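Local coordinates for protein major allergen Dau c 1 (Daucus carota, PDB 2WQL) that serves in plant defence as a pathogenesis-related protein of the Bet v 1 family, is a major carrot allergen, and may bind small ligands such as abscisic acid, at residues A[68-73]-A[84-89]; A[8-13]-A[143-148]; A[92-97]-A[124-129]; A[100-105]-A[112-117]. The protein carries 4 engineered substitutions. One frame throughout, in Å; residues are numbered along the deposited sequence.

Contact 1 (A[68-73]-A[84-89]); sequences TVRTDA and TVIDGD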
loop_
_atom_site.group_PDB
_atom_site.type_symbol
_atom_site.label_atom_id
_atom_site.label_comp_id
_atom_site.label_asym_id
_atom_site.label_seq_id
_atom_site.Cartn_x
_atom_site.Cartn_y
_atom_site.Cartn_z
ATOM N N THR A 68 6.727 1.213 -34.863
ATOM C CA THR A 68 7.677 2.295 -35.045
ATOM C C THR A 68 7.510 3.231 -33.873
ATOM O O THR A 68 6.416 3.745 -33.652
ATOM C CB THR A 68 7.396 3.066 -36.347
ATOM O OG1 THR A 68 7.517 2.177 -37.460
ATOM C CG2 THR A 68 8.356 4.239 -36.533
ATOM N N VAL A 69 8.593 3.460 -33.129
ATOM C CA VAL A 69 8.545 4.236 -31.885
ATOM C C VAL A 69 9.513 5.412 -31.928
ATOM O O VAL A 69 10.697 5.222 -32.151
ATOM C CB VAL A 69 8.899 3.343 -30.684
ATOM C CG1 VAL A 69 8.837 4.129 -29.367
ATOM C CG2 VAL A 69 7.975 2.145 -30.656
ATOM N N ARG A 70 8.993 6.612 -31.687
ATOM C CA ARG A 70 9.792 7.830 -31.657
ATOM C C ARG A 70 10.088 8.194 -30.214
ATOM O O ARG A 70 9.201 8.120 -29.379
ATOM C CB ARG A 70 9.031 8.969 -32.323
ATOM C CG ARG A 70 9.722 10.317 -32.292
ATOM C CD ARG A 70 8.865 11.381 -32.955
ATOM N NE ARG A 70 7.665 11.640 -32.165
ATOM C CZ ARG A 70 6.447 11.827 -32.656
ATOM N NH1 ARG A 70 6.218 11.781 -33.952
ATOM N NH2 ARG A 70 5.441 12.045 -31.833
ATOM N N THR A 71 11.329 8.579 -29.922
ATOM C CA THR A 71 11.681 9.125 -28.613
ATOM C C THR A 71 11.422 10.632 -28.629
ATOM O O THR A 71 12.004 11.329 -29.445
ATOM C CB THR A 71 13.184 8.920 -28.285
ATOM O OG1 THR A 71 13.533 7.528 -28.344
ATOM C CG2 THR A 71 13.526 9.485 -26.884
ATOM N N ASP A 72 10.566 11.109 -27.719
ATOM C CA ASP A 72 10.208 12.522 -27.620
ATOM C C ASP A 72 11.133 13.255 -26.659
ATOM O O ASP A 72 11.440 14.420 -26.866
ATOM C CB ASP A 72 8.766 12.677 -27.161
ATOM C CG ASP A 72 7.779 11.963 -28.075
ATOM O OD1 ASP A 72 7.671 12.348 -29.259
ATOM O OD2 ASP A 72 7.098 11.013 -27.600
ATOM N N ALA A 73 11.573 12.583 -25.597
ATOM C CA ALA A 73 12.402 13.222 -24.550
ATOM C C ALA A 73 13.094 12.166 -23.681
ATOM O O ALA A 73 12.543 11.094 -23.411
ATOM C CB ALA A 73 11.570 14.155 -23.683
ATOM N N THR A 84 6.599 7.909 -28.329
ATOM C CA THR A 84 5.315 7.780 -29.022
ATOM C C THR A 84 5.349 6.694 -30.067
ATOM O O THR A 84 6.257 6.647 -30.875
ATOM C CB THR A 84 4.929 9.084 -29.727
ATOM O OG1 THR A 84 4.996 10.160 -28.795
ATOM C CG2 THR A 84 3.503 9.004 -30.287
ATOM N N VAL A 85 4.358 5.817 -30.046
ATOM C CA VAL A 85 4.228 4.805 -31.094
ATOM C C VAL A 85 3.466 5.457 -32.232
ATOM O O VAL A 85 2.354 5.934 -32.033
ATOM C CB VAL A 85 3.479 3.538 -30.614
ATOM C CG1 VAL A 85 3.476 2.508 -31.702
ATOM C CG2 VAL A 85 4.115 2.987 -29.331
ATOM N N ILE A 86 4.070 5.493 -33.416
ATOM C CA ILE A 86 3.520 6.275 -34.527
ATOM C C ILE A 86 3.115 5.460 -35.757
ATOM O O ILE A 86 2.424 5.981 -36.638
ATOM C CB ILE A 86 4.485 7.429 -34.935
ATOM C CG1 ILE A 86 5.806 6.891 -35.483
ATOM C CG2 ILE A 86 4.747 8.333 -33.738
ATOM C CD1 ILE A 86 6.663 7.952 -36.159
ATOM N N ASP A 87 3.537 4.200 -35.827
ATOM C CA ASP A 87 3.222 3.352 -36.977
ATOM C C ASP A 87 3.292 1.900 -36.560
ATOM O O ASP A 87 3.847 1.578 -35.516
ATOM C CB ASP A 87 4.197 3.603 -38.145
ATOM C CG ASP A 87 3.667 3.077 -39.514
ATOM O OD1 ASP A 87 2.461 2.753 -39.627
ATOM O OD2 ASP A 87 4.463 3.004 -40.495
ATOM N N GLY A 88 2.712 1.038 -37.387
ATOM C CA GLY A 88 2.803 -0.414 -37.216
ATOM C C GLY A 88 1.442 -1.041 -37.004
ATOM O O GLY A 88 0.475 -0.335 -36.708
ATOM N N ASP A 89 1.357 -2.366 -37.128
ATOM C CA ASP A 89 0.063 -3.054 -36.906
ATOM C C ASP A 89 -0.377 -3.048 -35.421
ATOM O O ASP A 89 -1.510 -3.407 -35.105
ATOM C CB ASP A 89 0.040 -4.474 -37.518
ATOM C CG ASP A 89 1.078 -5.397 -36.915
ATOM O OD1 ASP A 89 1.589 -5.089 -35.818
ATOM O OD2 ASP A 89 1.377 -6.448 -37.531
#
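T84 and D72 tie together the hairpin of strands 66-75 and 80-87, two neighbours in the curved antiparallel sheet of the Bet v 1 fold. T84 OG1 donates to D72 OD2 at 2.6 Å, arriving on the syn lone pair of that oxygen, and the two side chains meet at about a right angle. The other carboxylate oxygen, D72 OD1, receives R70 NE at 3.0 Å in a salt bridge, and R70 NH2 adds a weak bond to it. With both oxygens engaged, the carboxylate is probably restrained in its rotation. R70 is extended as far as CD and then bends (chi3 68°), which brings its guanidinium alongside T84 and edge-on to D72. Over one guanidinium face, toward the rim, lies I86 CG2, 3.8 Å from R70 NH1. I86 also reaches across to strand 66-75, where its CG1 meets T68 CG2 at 3.8 Å. On the opposite face V69 CG2 and V85 CG2 make an apolar contact at 4.2 Å, and V69 lines the ligand pocket. Behind these side chains, R70 and T84 exchange two backbone bonds as a hydrogen-bonded antiparallel pair. A beta bulge follows, the register slipping by one residue between V69 and T68. A second, classic bulge places D72 and A73 both opposite D82. At the first bulge, I86 N meets T68 O at 2.9 Å nearly along the C=O axis, whereas T68 N approaches D87 O at 3.0 Å from well above the carbonyl plane, 48° out of it.

Contact 2 (A[8-13]-A[143-148]); sequences LEITSS and LFKAIE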
loop_
_atom_site.group_PDB
_atom_site.type_symbol
_atom_site.label_atom_id
_atom_site.label_comp_id
_atom_site.label_asym_id
_atom_site.label_seq_id
_atom_site.Cartn_x
_atom_site.Cartn_y
_atom_site.Cartn_z
ATOM N N LEU A 8 0.626 1.691 -16.020
ATOM C CA LEU A 8 1.245 0.431 -15.638
ATOM C C LEU A 8 2.379 0.726 -14.676
ATOM O O LEU A 8 3.220 1.585 -14.947
ATOM C CB LEU A 8 1.809 -0.267 -16.879
ATOM C CG LEU A 8 2.624 -1.538 -16.623
ATOM C CD1 LEU A 8 1.714 -2.672 -16.091
ATOM C CD2 LEU A 8 3.378 -1.950 -17.906
ATOM N N GLU A 9 2.411 0.008 -13.562
ATOM C CA GLU A 9 3.484 0.161 -12.590
ATOM C C GLU A 9 4.185 -1.167 -12.449
ATOM O O GLU A 9 3.531 -2.199 -12.344
ATOM C CB GLU A 9 2.936 0.626 -11.251
ATOM C CG GLU A 9 2.410 2.043 -11.322
ATOM C CD GLU A 9 2.085 2.647 -9.958
ATOM O OE1 GLU A 9 2.242 1.959 -8.907
ATOM O OE2 GLU A 9 1.669 3.837 -9.947
ATOM N N ILE A 10 5.514 -1.152 -12.484
ATOM C CA ILE A 10 6.278 -2.376 -12.283
ATOM C C ILE A 10 7.289 -2.173 -11.156
ATOM O O ILE A 10 8.108 -1.272 -11.190
ATOM C CB ILE A 10 7.008 -2.831 -13.564
ATOM C CG1 ILE A 10 6.034 -2.983 -14.734
ATOM C CG2 ILE A 10 7.709 -4.145 -13.329
ATOM C CD1 ILE A 10 6.701 -3.015 -16.096
ATOM N N THR A 11 7.214 -3.034 -10.158
ATOM C CA THR A 11 8.113 -2.986 -9.015
ATOM C C THR A 11 9.348 -3.846 -9.267
ATOM O O THR A 11 9.264 -4.903 -9.899
ATOM C CB THR A 11 7.385 -3.478 -7.741
ATOM O OG1 THR A 11 6.315 -2.577 -7.447
ATOM C CG2 THR A 11 8.304 -3.510 -6.542
ATOM N N SER A 12 10.488 -3.383 -8.765
ATOM C CA SER A 12 11.743 -4.104 -8.879
ATOM C C SER A 12 12.600 -3.898 -7.645
ATOM O O SER A 12 12.559 -2.854 -7.030
ATOM C CB SER A 12 12.524 -3.634 -10.109
ATOM O OG SER A 12 13.783 -4.296 -10.215
ATOM N N SER A 13 13.394 -4.900 -7.298
ATOM C CA SER A 13 14.351 -4.777 -6.206
ATOM C C SER A 13 15.639 -4.121 -6.671
ATOM O O SER A 13 16.464 -3.767 -5.838
ATOM C CB SER A 13 14.672 -6.145 -5.597
ATOM O OG SER A 13 15.250 -7.010 -6.551
ATOM N N LEU A 143 9.334 -8.163 -20.981
ATOM C CA LEU A 143 10.580 -7.602 -21.446
ATOM C C LEU A 143 11.308 -6.880 -20.305
ATOM O O LEU A 143 12.523 -7.032 -20.145
ATOM C CB LEU A 143 10.327 -6.654 -22.620
ATOM C CG LEU A 143 11.562 -6.084 -23.321
ATOM C CD1 LEU A 143 12.458 -7.217 -23.821
ATOM C CD2 LEU A 143 11.127 -5.152 -24.459
ATOM N N PHE A 144 10.573 -6.120 -19.507
ATOM C CA PHE A 144 11.142 -5.466 -18.330
ATOM C C PHE A 144 11.889 -6.469 -17.455
ATOM O O PHE A 144 13.041 -6.236 -17.074
ATOM C CB PHE A 144 10.040 -4.806 -17.496
ATOM C CG PHE A 144 10.542 -4.083 -16.280
ATOM C CD1 PHE A 144 10.718 -2.704 -16.304
ATOM C CD2 PHE A 144 10.840 -4.757 -15.123
ATOM C CE1 PHE A 144 11.175 -2.021 -15.199
ATOM C CE2 PHE A 144 11.309 -4.083 -14.015
ATOM C CZ PHE A 144 11.472 -2.703 -14.057
ATOM N N LYS A 145 11.227 -7.583 -17.149
ATOM C CA LYS A 145 11.761 -8.564 -16.229
ATOM C C LYS A 145 12.914 -9.371 -16.816
ATOM O O LYS A 145 13.797 -9.823 -16.091
ATOM C CB LYS A 145 10.644 -9.487 -15.732
ATOM C CG LYS A 145 9.641 -8.808 -14.777
ATOM C CD LYS A 145 10.319 -8.331 -13.489
ATOM C CE LYS A 145 9.333 -7.847 -12.419
ATOM N NZ LYS A 145 10.083 -7.336 -11.205
ATOM N N ALA A 146 12.914 -9.567 -18.125
ATOM C CA ALA A 146 14.053 -10.206 -18.775
ATOM C C ALA A 146 15.281 -9.304 -18.607
ATOM O O ALA A 146 16.384 -9.780 -18.358
ATOM C CB ALA A 146 13.761 -10.473 -20.251
ATOM N N ILE A 147 15.071 -7.993 -18.732
ATOM C CA ILE A 147 16.140 -7.010 -18.549
ATOM C C ILE A 147 16.588 -6.942 -17.087
ATOM O O ILE A 147 17.787 -6.898 -16.795
ATOM C CB ILE A 147 15.721 -5.602 -19.069
ATOM C CG1 ILE A 147 15.631 -5.604 -20.599
ATOM C CG2 ILE A 147 16.710 -4.530 -18.651
ATOM C CD1 ILE A 147 14.833 -4.449 -21.167
ATOM N N GLU A 148 15.632 -6.949 -16.166
ATOM C CA GLU A 148 15.955 -7.027 -14.732
ATOM C C GLU A 148 16.881 -8.220 -14.428
ATOM O O GLU A 148 17.856 -8.108 -13.689
ATOM C CB GLU A 148 14.675 -7.130 -13.900
ATOM C CG GLU A 148 14.848 -6.741 -12.445
ATOM C CD GLU A 148 13.690 -7.193 -11.560
ATOM O OE1 GLU A 148 13.901 -8.126 -10.771
ATOM O OE2 GLU A 148 12.570 -6.636 -11.644
HETATM O O HOH W 1 12.474 -7.169 -8.459
#
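E148 OE2 is approached by two donors where edge strand 5-12 of the Bet v 1 sheet runs alongside the long C-terminal helix 130-153, their local axes 19° apart. K145 NZ, from the same helix, makes a salt bridge to it at 2.6 Å, on the syn side of the carboxylate; from the strand, S12 OG adds a weak bond at 3.0 Å, its stronger partner being the backbone N of V14. The lysine links the two elements directly, because its NZ also donates to T11 O at 2.9 Å, in the carbonyl plane. A bend early in its chain (chi2 -63°) turns K145 toward the strand, and its CD passes the F144 ring at the edge. The second carboxylate oxygen is served by a water, which accepts from S13 N and donates to E148 OE1 at 2.9 Å. Next to this polar end, I10 CG2 sits over one face of F144 in a CH-pi contact, 3.9 Å from the centroid of the F144 ring. S12 CB comes to the edge of the same ring, which packs further on I19 and I23 of helix 16-25. A138 of the second subunit packs on K145 and E148, while L143 lines the glycol pocket. Helix and strand are thus joined both by I10-F144 packing and by the lysine bond to T11 O; the same ammonium group, a water and, weakly, the S12 hydroxyl meet the buried carboxylate, which would be expected to favour its charged form.

Contact 3 (A[92-97]-A[124-129]); sequences LGFIES and GDAVVP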
loop_
_atom_site.group_PDB
_atom_site.type_symbol
_atom_site.label_atom_id
_atom_site.label_comp_id
_atom_site.label_asym_id
_atom_site.label_seq_id
_atom_site.Cartn_x
_atom_site.Cartn_y
_atom_site.Cartn_z
ATOM N N LEU A 92 -3.487 -1.187 -34.742
ATOM C CA LEU A 92 -4.710 -1.808 -35.233
ATOM C C LEU A 92 -5.179 -0.985 -36.438
ATOM O O LEU A 92 -4.354 -0.435 -37.196
ATOM C CB LEU A 92 -5.763 -1.888 -34.118
ATOM C CG LEU A 92 -5.230 -2.329 -32.735
ATOM C CD1 LEU A 92 -6.295 -2.188 -31.650
ATOM C CD2 LEU A 92 -4.664 -3.758 -32.761
ATOM N N GLY A 93 -6.472 -0.848 -36.652
ATOM C CA GLY A 93 -6.878 -0.071 -37.822
ATOM C C GLY A 93 -6.976 1.432 -37.606
ATOM O O GLY A 93 -7.092 2.185 -38.554
ATOM N N PHE A 94 -6.944 1.876 -36.360
ATOM C CA PHE A 94 -7.600 3.137 -36.006
ATOM C C PHE A 94 -6.936 4.006 -34.961
ATOM O O PHE A 94 -7.447 5.102 -34.704
ATOM C CB PHE A 94 -9.026 2.826 -35.503
ATOM C CG PHE A 94 -9.077 1.971 -34.254
ATOM C CD1 PHE A 94 -9.156 2.554 -33.004
ATOM C CD2 PHE A 94 -9.041 0.578 -34.342
ATOM C CE1 PHE A 94 -9.212 1.783 -31.859
ATOM C CE2 PHE A 94 -9.082 -0.215 -33.187
ATOM C CZ PHE A 94 -9.175 0.393 -31.945
ATOM N N ILE A 95 -5.867 3.526 -34.314
ATOM C CA ILE A 95 -5.135 4.340 -33.331
ATOM C C ILE A 95 -4.187 5.249 -34.097
ATOM O O ILE A 95 -3.368 4.767 -34.877
ATOM C CB ILE A 95 -4.306 3.491 -32.346
ATOM C CG1 ILE A 95 -5.204 2.511 -31.572
ATOM C CG2 ILE A 95 -3.585 4.408 -31.382
ATOM C CD1 ILE A 95 -4.447 1.498 -30.681
ATOM N N GLU A 96 -4.310 6.560 -33.911
ATOM C CA GLU A 96 -3.427 7.498 -34.600
ATOM C C GLU A 96 -2.024 7.447 -34.005
ATOM O O GLU A 96 -1.029 7.380 -34.745
ATOM C CB GLU A 96 -3.968 8.917 -34.516
ATOM C CG GLU A 96 -5.296 9.122 -35.259
ATOM C CD GLU A 96 -5.979 10.462 -34.931
ATOM O OE1 GLU A 96 -5.691 11.059 -33.857
ATOM O OE2 GLU A 96 -6.820 10.915 -35.755
ATOM N N SER A 97 -1.948 7.467 -32.672
ATOM C CA SER A 97 -0.670 7.317 -31.973
ATOM C C SER A 97 -0.850 6.901 -30.511
ATOM O O SER A 97 -1.904 7.149 -29.919
ATOM C CB SER A 97 0.124 8.622 -32.059
ATOM O OG SER A 97 -0.451 9.632 -31.252
ATOM N N GLY A 124 -12.086 9.845 -33.981
ATOM C CA GLY A 124 -13.465 9.893 -33.480
ATOM C C GLY A 124 -13.586 9.404 -32.050
ATOM O O GLY A 124 -12.710 9.663 -31.238
ATOM N N ASP A 125 -14.668 8.684 -31.748
ATOM C CA ASP A 125 -14.899 8.130 -30.398
ATOM C C ASP A 125 -14.396 6.701 -30.227
ATOM O O ASP A 125 -14.806 6.010 -29.295
ATOM C CB ASP A 125 -16.401 8.145 -30.049
ATOM C CG ASP A 125 -16.935 9.529 -29.811
ATOM O OD1 ASP A 125 -16.130 10.470 -29.604
ATOM O OD2 ASP A 125 -18.178 9.666 -29.839
ATOM N N ALA A 126 -13.522 6.246 -31.116
ATOM C CA ALA A 126 -13.087 4.854 -31.101
ATOM C C ALA A 126 -12.324 4.534 -29.811
ATOM O O ALA A 126 -11.435 5.264 -29.401
ATOM C CB ALA A 126 -12.249 4.551 -32.332
ATOM N N VAL A 127 -12.702 3.442 -29.169
ATOM C CA VAL A 127 -12.082 3.019 -27.915
ATOM C C VAL A 127 -11.150 1.819 -28.146
ATOM O O VAL A 127 -11.495 0.893 -28.869
ATOM C CB VAL A 127 -13.154 2.674 -26.861
ATOM C CG1 VAL A 127 -12.502 2.067 -25.642
ATOM C CG2 VAL A 127 -13.951 3.941 -26.501
ATOM N N VAL A 128 -9.970 1.858 -27.532
ATOM C CA VAL A 128 -9.050 0.725 -27.538
ATOM C C VAL A 128 -9.514 -0.308 -26.512
ATOM O O VAL A 128 -9.609 0.012 -25.337
ATOM C CB VAL A 128 -7.633 1.147 -27.162
ATOM C CG1 VAL A 128 -6.698 -0.048 -27.254
ATOM C CG2 VAL A 128 -7.153 2.305 -28.050
ATOM N N PRO A 129 -9.809 -1.547 -26.947
ATOM C CA PRO A 129 -10.361 -2.541 -26.023
ATOM C C PRO A 129 -9.413 -2.970 -24.904
ATOM O O PRO A 129 -8.196 -2.997 -25.093
ATOM C CB PRO A 129 -10.655 -3.738 -26.928
ATOM C CG PRO A 129 -10.737 -3.182 -28.280
ATOM C CD PRO A 129 -9.774 -2.065 -28.325
#
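F94 brings the CD1-CE1-CZ side of its ring up to the loop 124-129, joining the start of strand 95-106 to the approach of helix 130-153. Its CB stays back, 4.8 Å from A126 CB. The first torsion (chi1 62°) sets CG between the backbone N and the carbonyl carbon, and from there the ring extends along the loop. F94 CD1 touches A126 CB at 3.7 Å, the nearest approach of the two segments. One atom farther, CE1 lies 3.9 Å from V127 O and 4.4 Å from V128 CG2. At the tip, CZ is also 3.9 Å from V127 O, and P129 CD lies 4.4 Å from F94 CZ, at the ring edge near its plane. I95 CG1 rests over one ring face, displaced toward the rim, while I95 CD1 meets V128 CG2 at 3.9 Å, the two side chains crossing at about a right angle. A126 O is bonded by T122 OG1, and V128 N donates to Q4 OE1. At this end of the Bet v 1 sheet the loop leads through P129, the N-cap, into the C-terminal helix, and the two segments are joined by van der Waals contact, mostly apolar, without a hydrogen bond.

Contact 4 (A[100-105]-A[112-117]); sequences THMVVV and SITKTT. Engineered in segment 100-105: M102 (natural residue Leu). With P4C (O-acetaldehydyl-hexaethylene glycol), chain E.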
loop_
_atom_site.group_PDB
_atom_site.type_symbol
_atom_site.label_atom_id
_atom_site.label_comp_id
_atom_site.label_asym_id
_atom_site.label_seq_id
_atom_site.Cartn_x
_atom_site.Cartn_y
_atom_site.Cartn_z
ATOM N N THR A 100 3.393 7.855 -24.738
ATOM C CA THR A 100 3.766 7.288 -23.434
ATOM C C THR A 100 4.740 8.163 -22.631
ATOM O O THR A 100 5.587 8.852 -23.171
ATOM C CB THR A 100 4.391 5.884 -23.565
ATOM O OG1 THR A 100 5.753 6.002 -23.994
ATOM C CG2 THR A 100 3.634 5.040 -24.554
ATOM N N HIS A 101 4.609 8.113 -21.319
ATOM C CA HIS A 101 5.456 8.899 -20.399
ATOM C C HIS A 101 5.880 8.006 -19.244
ATOM O O HIS A 101 5.039 7.472 -18.541
ATOM C CB HIS A 101 4.688 10.082 -19.834
ATOM C CG HIS A 101 4.159 11.014 -20.878
ATOM N ND1 HIS A 101 4.899 12.069 -21.375
ATOM C CD2 HIS A 101 2.973 11.046 -21.533
ATOM C CE1 HIS A 101 4.187 12.710 -22.286
ATOM N NE2 HIS A 101 3.014 12.110 -22.397
ATOM N N MET A 102 7.179 7.815 -19.081
ATOM C CA MET A 102 7.688 6.880 -18.100
ATOM C C MET A 102 8.600 7.579 -17.108
ATOM O O MET A 102 9.404 8.442 -17.478
ATOM C CB MET A 102 8.468 5.774 -18.793
ATOM C CG MET A 102 8.787 4.618 -17.904
ATOM S SD MET A 102 9.837 3.433 -18.735
ATOM C CE MET A 102 11.389 4.332 -18.679
ATOM N N VAL A 103 8.482 7.204 -15.844
ATOM C CA VAL A 103 9.412 7.691 -14.838
ATOM C C VAL A 103 9.779 6.531 -13.912
ATOM O O VAL A 103 8.928 5.739 -13.563
ATOM C CB VAL A 103 8.820 8.889 -14.053
ATOM C CG1 VAL A 103 7.578 8.469 -13.269
ATOM C CG2 VAL A 103 9.862 9.517 -13.133
ATOM N N VAL A 104 11.051 6.421 -13.550
ATOM C CA VAL A 104 11.511 5.388 -12.626
ATOM C C VAL A 104 11.751 6.065 -11.283
ATOM O O VAL A 104 12.577 6.951 -11.185
ATOM C CB VAL A 104 12.809 4.723 -13.109
ATOM C CG1 VAL A 104 13.119 3.538 -12.263
ATOM C CG2 VAL A 104 12.695 4.313 -14.559
ATOM N N VAL A 105 11.027 5.670 -10.245
ATOM C CA VAL A 105 11.198 6.331 -8.951
ATOM C C VAL A 105 11.788 5.375 -7.913
ATOM O O VAL A 105 11.430 4.207 -7.886
ATOM C CB VAL A 105 9.875 6.984 -8.412
ATOM C CG1 VAL A 105 9.007 7.479 -9.545
ATOM C CG2 VAL A 105 9.110 6.030 -7.556
ATOM N N SER A 112 12.964 0.059 -6.790
ATOM C CA SER A 112 12.324 1.068 -7.629
ATOM C C SER A 112 10.924 0.682 -8.108
ATOM O O SER A 112 10.556 -0.479 -8.076
ATOM C CB SER A 112 13.207 1.344 -8.846
ATOM O OG SER A 112 13.444 0.155 -9.608
ATOM N N ILE A 113 10.155 1.682 -8.525
ATOM C CA ILE A 113 8.891 1.488 -9.227
ATOM C C ILE A 113 8.994 2.228 -10.545
ATOM O O ILE A 113 9.325 3.404 -10.560
ATOM C CB ILE A 113 7.682 2.065 -8.464
ATOM C CG1 ILE A 113 7.508 1.386 -7.102
ATOM C CG2 ILE A 113 6.410 1.845 -9.251
ATOM C CD1 ILE A 113 6.530 2.078 -6.195
ATOM N N THR A 114 8.722 1.539 -11.648
ATOM C CA THR A 114 8.729 2.149 -12.968
ATOM C C THR A 114 7.262 2.427 -13.324
ATOM O O THR A 114 6.465 1.487 -13.481
ATOM C CB THR A 114 9.412 1.221 -14.005
ATOM O OG1 THR A 114 10.790 1.067 -13.656
ATOM C CG2 THR A 114 9.327 1.775 -15.393
ATOM N N LYS A 115 6.917 3.707 -13.426
ATOM C CA LYS A 115 5.545 4.145 -13.670
ATOM C C LYS A 115 5.390 4.644 -15.101
ATOM O O LYS A 115 6.082 5.605 -15.478
ATOM C CB LYS A 115 5.193 5.270 -12.693
ATOM C CG LYS A 115 5.330 4.860 -11.204
ATOM C CD LYS A 115 4.875 5.952 -10.235
ATOM C CE LYS A 115 4.787 5.438 -8.796
ATOM N NZ LYS A 115 4.737 6.561 -7.785
ATOM N N THR A 116 4.512 4.009 -15.891
ATOM C CA THR A 116 4.262 4.419 -17.275
ATOM C C THR A 116 2.808 4.805 -17.472
ATOM O O THR A 116 1.909 4.105 -17.044
ATOM C CB THR A 116 4.598 3.310 -18.289
ATOM O OG1 THR A 116 5.938 2.853 -18.061
ATOM C CG2 THR A 116 4.459 3.828 -19.736
ATOM N N THR A 117 2.596 5.925 -18.141
ATOM C CA THR A 117 1.270 6.364 -18.543
ATOM C C THR A 117 1.216 6.350 -20.060
ATOM O O THR A 117 2.079 6.920 -20.719
ATOM C CB THR A 117 1.004 7.811 -18.063
ATOM O OG1 THR A 117 1.051 7.846 -16.630
ATOM C CG2 THR A 117 -0.341 8.313 -18.588
HETATM O O1 P4C E . 13.447 2.110 -24.607
HETATM C C2 P4C E . 12.223 2.010 -24.565
HETATM C C3 P4C E . 11.454 2.200 -23.270
HETATM O O4 P4C E . 10.051 2.100 -23.575
HETATM C C5 P4C E . 9.124 2.657 -22.616
HETATM C C6 P4C E . 7.786 2.911 -23.324
HETATM O O7 P4C E . 6.887 1.821 -23.138
HETATM C C8 P4C E . 6.322 1.712 -21.813
HETATM C C9 P4C E . 6.427 0.299 -21.194
HETATM O O10 P4C E . 7.316 0.293 -20.050
HETATM C C11 P4C E . 7.863 -0.998 -19.719
HETATM C C12 P4C E . 9.353 -1.079 -20.046
HETATM O O13 P4C E . 9.601 -2.111 -21.013
HETATM C C14 P4C E . 10.983 -2.314 -21.336
HETATM C C15 P4C E . 11.448 -1.335 -22.408
HETATM O O16 P4C E . 11.507 -1.960 -23.692
HETATM C C17 P4C E . 11.282 -1.069 -24.811
HETATM C C18 P4C E . 10.546 -1.787 -25.965
HETATM O O19 P4C E . 9.826 -0.878 -26.834
HETATM C C20 P4C E . 8.391 -0.899 -26.691
HETATM C C21 P4C E . 7.794 0.483 -27.029
HETATM O O22 P4C E . 6.918 1.028 -26.014
#
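H101 and T117 begin a ladder of six backbone hydrogen bonds between the strands of hairpin 95-106/112-122. H101 N donates to T117 O at 2.9 Å and T117 N returns a bond to H101 O. V103 with K115 and V105 with I113 repeat the exchange, so these three hydrogen-bonded pairs use both N-H and C=O of every residue in them. The non-hydrogen-bonded pairs between them, M102 with T116 and V104 with T114, turn their amides outward: M102 bonds to Y81 of one flanking strand, T114 to I10 of the other. V104 O also accepts K115 NZ of the third subunit. Several side-chain polar atoms find partners beyond the hairpin. T100 OG1 bonds to S83 O, S112 OG to V14 O, and T117 OG1 to P106 O of the third subunit. H101 is held at both ring nitrogens, NE2 by E99 OE2 and ND1 by D82 OD1; with a carboxylate at each, the ring may well be charged. On the face carrying T114 and T116, the engineered M102 puts its SD 3.8 Å from T114 CG2 and its CG 3.4 Å from T116 OG1. T116 CG2, anti to its own N, points to the bound glycol and comes 3.5 Å from P4C C8, while T100 OG1 lies 3.8 Å from P4C C6. Such a hairpin, paired through its backbone and lining a pocket with one face, is characteristic of the Bet v 1 fold, whose curved sheet wraps round a long C-terminal helix to enclose a ligand cavity.

How the contacts relate
One sheet connects all four contacts. Contacts 2 and 4 are the closest, with centres about 11 Å apart: strand 5-12 pairs with strand 112-122, L8 O meeting T116 N at 2.9 Å, and F144 packs on T114. Contacts 1 and 3 touch where T84 CG2 meets S97 CB at 3.8 Å, strands 80-87 and 95-106 being neighbours. Contacts 3 and 4 share strand 95-106, yet their centres stand about 24 Å apart. The glycol pocket draws V69 from contact 1, L143 from contact 2, and T100 and T116 from contact 4, whereas contact 3 lies at one end of the molecule, the I95 side chain about 12 Å from the ligand.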